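Local coordinates for protein PtLCIB4 H88A mutant (Phaeodactylum tricornutum, PDB 5B5Z) that probably works as a zinc-dependent beta-type carbonic anhydrase of the LCIB family, interconverting carbon dioxide and bicarbonate, here as an engineered mutant, at residues D27-T30 / N31-V35. Sequence-based numbering, arbitrary orientation.
Sequences DALT and NAELV
A chi1 of 65° tucks OG1 of T30 between its own backbone N and carbonyl carbon, facing the first turn of the helix that starts at N31, while E33 puts CG anti to its carbonyl carbon (chi1 -72°) and extends its chain back toward T30. Two reciprocal bonds result. The amide N of E33 gives its hydrogen to T30 OG1 at 3.0 Å, and T30 N donates to E33 OE1 over 3.0 Å, reaching that oxygen from 46° above the carboxylate plane. This is a capping box, with T30 as N-cap of helix 31-43; L34 N bonds to T30 O at 2.9 Å, an i to i+4 helical bond. E33 OE1 is gripped a second time by a water that donates to it at 2.7 Å and also to A28 O, so the carboxylate is tied to the incoming chain at two points. CG2 of T30 lies over the same carboxylate, 3.8 Å from OE1. Without OG1 and CG2, as with an alanine here, E33 N would probably lose its capping acceptor and the carboxylate the methyl on its face, though its bond to T30 N could remain. L29 CD1 meets L34 CD1 at 4.3 Å, and L34, the buried partner, continues onto F256 of strand 255-264 and onto L67 and F71 of helix 65-75. L29 pairs through its backbone with F256, which puts the helix start at the edge of the sheet, and the side-chain ND2 of N31 is hydrogen-bonded to D70 OD2, on helix 65-75.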
loop_
_atom_site.group_PDB
_atom_site.type_symbol
_atom_site.label_atom_id
_atom_site.label_comp_id
_atom_site.label_asym_id
_atom_site.label_seq_id
_atom_site.Cartn_x
_atom_site.Cartn_y
_atom_site.Cartn_z
ATOM N N ASP A 27 8.914 -14.570 22.163
ATOM C CA ASP A 27 7.468 -14.729 22.058
ATOM C C ASP A 27 6.978 -14.686 20.615
ATOM O O ASP A 27 5.775 -14.671 20.392
ATOM C CB ASP A 27 6.749 -13.657 22.894
ATOM C CG ASP A 27 7.187 -12.230 22.559
ATOM O OD1 ASP A 27 8.309 -12.025 22.046
ATOM O OD2 ASP A 27 6.422 -11.289 22.873
ATOM N N ALA A 28 7.894 -14.681 19.649
ATOM C CA ALA A 28 7.491 -14.614 18.235
ATOM C C ALA A 28 6.571 -15.768 17.833
ATOM O O ALA A 28 6.772 -16.905 18.253
ATOM C CB ALA A 28 8.706 -14.590 17.343
ATOM N N LEU A 29 5.552 -15.458 17.025
ATOM C CA LEU A 29 4.637 -16.458 16.481
ATOM C C LEU A 29 4.858 -16.641 14.981
ATOM O O LEU A 29 5.202 -15.688 14.301
ATOM C CB LEU A 29 3.183 -16.039 16.712
ATOM C CG LEU A 29 2.744 -15.797 18.156
ATOM C CD1 LEU A 29 1.307 -15.280 18.206
ATOM C CD2 LEU A 29 2.891 -17.081 18.960
ATOM N N THR A 30 4.641 -17.840 14.448
ATOM C CA THR A 30 4.593 -17.971 12.994
ATOM C C THR A 30 3.358 -17.238 12.467
ATOM O O THR A 30 2.395 -17.030 13.205
ATOM C CB THR A 30 4.516 -19.425 12.531
ATOM O OG1 THR A 30 3.273 -19.985 12.974
ATOM C CG2 THR A 30 5.671 -20.244 13.100
ATOM N N ASN A 31 3.376 -16.863 11.193
ATOM C CA ASN A 31 2.197 -16.238 10.607
ATOM C C ASN A 31 0.938 -17.062 10.859
ATOM O O ASN A 31 -0.101 -16.520 11.233
ATOM C CB ASN A 31 2.382 -16.038 9.114
ATOM C CG ASN A 31 3.141 -14.774 8.785
ATOM O OD1 ASN A 31 3.898 -14.259 9.613
ATOM N ND2 ASN A 31 2.921 -14.246 7.579
ATOM N N ALA A 32 1.049 -18.374 10.695
ATOM C CA ALA A 32 -0.102 -19.244 10.884
ATOM C C ALA A 32 -0.598 -19.207 12.330
ATOM O O ALA A 32 -1.802 -19.106 12.584
ATOM C CB ALA A 32 0.242 -20.678 10.462
ATOM N N GLU A 33 0.330 -19.272 13.282
ATOM C CA GLU A 33 -0.029 -19.166 14.691
ATOM C C GLU A 33 -0.695 -17.837 15.006
ATOM O O GLU A 33 -1.644 -17.775 15.774
ATOM C CB GLU A 33 1.215 -19.344 15.575
ATOM C CG GLU A 33 1.728 -20.788 15.613
ATOM C CD GLU A 33 3.145 -20.918 16.176
ATOM O OE1 GLU A 33 3.807 -19.884 16.434
ATOM O OE2 GLU A 33 3.604 -22.070 16.360
ATOM N N LEU A 34 -0.166 -16.765 14.433
ATOM C CA LEU A 34 -0.728 -15.436 14.656
ATOM C C LEU A 34 -2.178 -15.334 14.168
ATOM O O LEU A 34 -3.067 -14.878 14.885
ATOM C CB LEU A 34 0.132 -14.384 13.955
ATOM C CG LEU A 34 -0.434 -12.960 13.996
ATOM C CD1 LEU A 34 -0.326 -12.389 15.402
ATOM C CD2 LEU A 34 0.297 -12.080 12.982
ATOM N N VAL A 35 -2.403 -15.717 12.921
ATOM C CA VAL A 35 -3.731 -15.586 12.348
ATOM C C VAL A 35 -4.730 -16.474 13.095
ATOM O O VAL A 35 -5.849 -16.049 13.384
ATOM C CB VAL A 35 -3.713 -15.913 10.861
ATOM C CG1 VAL A 35 -5.142 -15.926 10.290
ATOM C CG2 VAL A 35 -2.867 -14.869 10.132
HETATM O O HOH W 1 6.272 -19.699 17.584
#